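Local coordinates for protein Myo-inositol dehydrogenase (Corynebacterium glutamicum, PDB 3EUW) that probably catalyses the NAD-dependent oxidation of myo-inositol at its 2-position, as a tetrameric member of the Gfo/Idh/MocA oxidoreductase family, at residues R183-N188 with Q239-F244. Residues are numbered along the deposited sequence; the frame is centred on the assembly and turned at random.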
# COMPACT_ATOMS: atom_id res chain seq x y z
N ARG A 183 -10.34 -25.30 -7.82
CA ARG A 183 -10.43 -26.06 -9.07
C ARG A 183 -10.37 -25.15 -10.29
O ARG A 183 -9.98 -25.59 -11.37
CB ARG A 183 -11.71 -26.91 -9.11
CG ARG A 183 -11.64 -28.12 -8.20
CD ARG A 183 -12.70 -29.17 -8.54
NE ARG A 183 -12.54 -29.64 -9.92
CZ ARG A 183 -13.34 -29.32 -10.92
NH1 ARG A 183 -14.39 -28.53 -10.72
NH2 ARG A 183 -13.08 -29.77 -12.14
N PHE A 184 -10.76 -23.90 -10.12
CA PHE A 184 -10.72 -22.92 -11.21
C PHE A 184 -9.27 -22.80 -11.65
O PHE A 184 -8.98 -22.62 -12.83
CB PHE A 184 -11.26 -21.58 -10.70
CG PHE A 184 -11.37 -20.50 -11.76
CD1 PHE A 184 -11.50 -20.83 -13.11
CD2 PHE A 184 -11.44 -19.16 -11.39
CE1 PHE A 184 -11.70 -19.83 -14.07
CE2 PHE A 184 -11.65 -18.16 -12.34
CZ PHE A 184 -11.78 -18.50 -13.68
N PHE A 185 -8.37 -22.93 -10.68
CA PHE A 185 -6.93 -22.83 -10.93
C PHE A 185 -6.29 -24.19 -11.21
O PHE A 185 -5.46 -24.31 -12.11
CB PHE A 185 -6.22 -22.17 -9.73
CG PHE A 185 -6.26 -20.67 -9.75
CD1 PHE A 185 -5.24 -19.93 -10.33
CD2 PHE A 185 -7.36 -19.99 -9.24
CE1 PHE A 185 -5.31 -18.53 -10.39
CE2 PHE A 185 -7.44 -18.60 -9.30
CZ PHE A 185 -6.42 -17.87 -9.87
N VAL A 186 -6.67 -25.19 -10.42
CA VAL A 186 -6.12 -26.54 -10.55
C VAL A 186 -7.30 -27.51 -10.54
O VAL A 186 -7.71 -28.00 -9.49
CB VAL A 186 -5.19 -26.86 -9.37
CG1 VAL A 186 -4.57 -28.24 -9.55
CG2 VAL A 186 -4.11 -25.78 -9.24
N PRO A 187 -7.84 -27.81 -11.73
CA PRO A 187 -8.98 -28.71 -11.94
C PRO A 187 -8.83 -30.09 -11.32
O PRO A 187 -9.79 -30.64 -10.77
CB PRO A 187 -9.10 -28.80 -13.46
CG PRO A 187 -8.48 -27.52 -13.94
CD PRO A 187 -7.30 -27.36 -13.02
N ASN A 188 -7.63 -30.64 -11.41
CA ASN A 188 -7.36 -31.98 -10.92
C ASN A 188 -6.77 -32.07 -9.52
O ASN A 188 -5.56 -31.96 -9.33
CB ASN A 188 -6.44 -32.67 -11.92
CG ASN A 188 -6.95 -32.53 -13.35
OD1 ASN A 188 -6.16 -32.50 -14.30
ND2 ASN A 188 -8.27 -32.44 -13.50
N GLN A 239 -11.51 -11.49 1.76
CA GLN A 239 -11.49 -12.37 0.59
C GLN A 239 -10.19 -12.18 -0.18
O GLN A 239 -10.18 -11.52 -1.22
CB GLN A 239 -12.66 -12.04 -0.35
CG GLN A 239 -14.05 -12.20 0.26
CD GLN A 239 -14.47 -13.66 0.39
OE1 GLN A 239 -14.30 -14.28 1.44
NE2 GLN A 239 -15.01 -14.21 -0.69
N ARG A 240 -9.11 -12.77 0.32
CA ARG A 240 -7.82 -12.64 -0.33
C ARG A 240 -7.43 -13.92 -1.03
O ARG A 240 -7.85 -15.02 -0.65
CB ARG A 240 -6.76 -12.25 0.70
CG ARG A 240 -6.85 -10.80 1.17
CD ARG A 240 -5.84 -10.52 2.28
NE ARG A 240 -6.25 -11.12 3.54
CZ ARG A 240 -5.42 -11.65 4.43
NH1 ARG A 240 -4.12 -11.69 4.19
NH2 ARG A 240 -5.89 -12.12 5.59
N LEU A 241 -6.62 -13.77 -2.07
CA LEU A 241 -6.15 -14.91 -2.83
C LEU A 241 -4.75 -14.62 -3.34
O LEU A 241 -4.46 -13.52 -3.82
CB LEU A 241 -7.09 -15.19 -4.01
CG LEU A 241 -6.73 -16.42 -4.85
CD1 LEU A 241 -7.98 -16.95 -5.53
CD2 LEU A 241 -5.66 -16.07 -5.86
N GLU A 242 -3.89 -15.61 -3.22
CA GLU A 242 -2.51 -15.48 -3.65
C GLU A 242 -2.11 -16.69 -4.49
O GLU A 242 -2.29 -17.83 -4.06
CB GLU A 242 -1.62 -15.37 -2.41
CG GLU A 242 -0.14 -15.29 -2.68
CD GLU A 242 0.69 -15.38 -1.39
OE1 GLU A 242 0.30 -14.80 -0.36
OE2 GLU A 242 1.75 -16.03 -1.42
N ALA A 243 -1.58 -16.44 -5.68
CA ALA A 243 -1.10 -17.51 -6.56
C ALA A 243 0.43 -17.34 -6.67
O ALA A 243 0.93 -16.30 -7.11
CB ALA A 243 -1.74 -17.40 -7.93
N PHE A 244 1.16 -18.36 -6.25
CA PHE A 244 2.62 -18.31 -6.31
C PHE A 244 3.14 -19.31 -7.33
O PHE A 244 2.79 -20.49 -7.29
CB PHE A 244 3.21 -18.64 -4.93
CG PHE A 244 4.72 -18.70 -4.92
CD1 PHE A 244 5.48 -17.53 -4.85
CD2 PHE A 244 5.38 -19.92 -5.01
CE1 PHE A 244 6.87 -17.58 -4.86
CE2 PHE A 244 6.79 -19.97 -5.02
CZ PHE A 244 7.53 -18.80 -4.94
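The phenyl ring of Phe185 meets two aliphatic groups of strand 238-245, and both come at it obliquely. Leu241 CD1 lies 4.2 Å from the meta carbon CE2 of Phe185, and Ala243 CB 4.5 Å from the other meta carbon, CE1. These distances are those of loose van der Waals contact, and the two segments bury just 99 Å² between them. The nearest CA atoms, of Phe185 and Ala243, are 9.0 Å apart, so side chains alone span the gap. With CG of Phe185 anti to its carbonyl carbon (chi1 -83°), the ring extends from the last turn of helix 169-185 to the sheet, where Leu241 and Ala243, two residues apart, project from the same side of the strand. Leu149 of the adjoining strand 146-154 and Ile134, Asn135 and Val138 of helix 129-139 also touch the ring. The chain leaves helical geometry at Val186, and Arg183 NE donates a hydrogen bond to Pro187 O (3.0 Å, N-H...O angle 153°), in the carbonyl plane and on a lone pair; Arg183 NH1 also forms a salt bridge with Asp309. On the strand's other side, Glu242 pairs with Arg154 and Arg240 of a second subunit. Chemically, then, the helix-to-sheet contact is wholly apolar, relying on dispersion and burial within the C-terminal domain, whereas the salt bridges of Glu242 join two subunits.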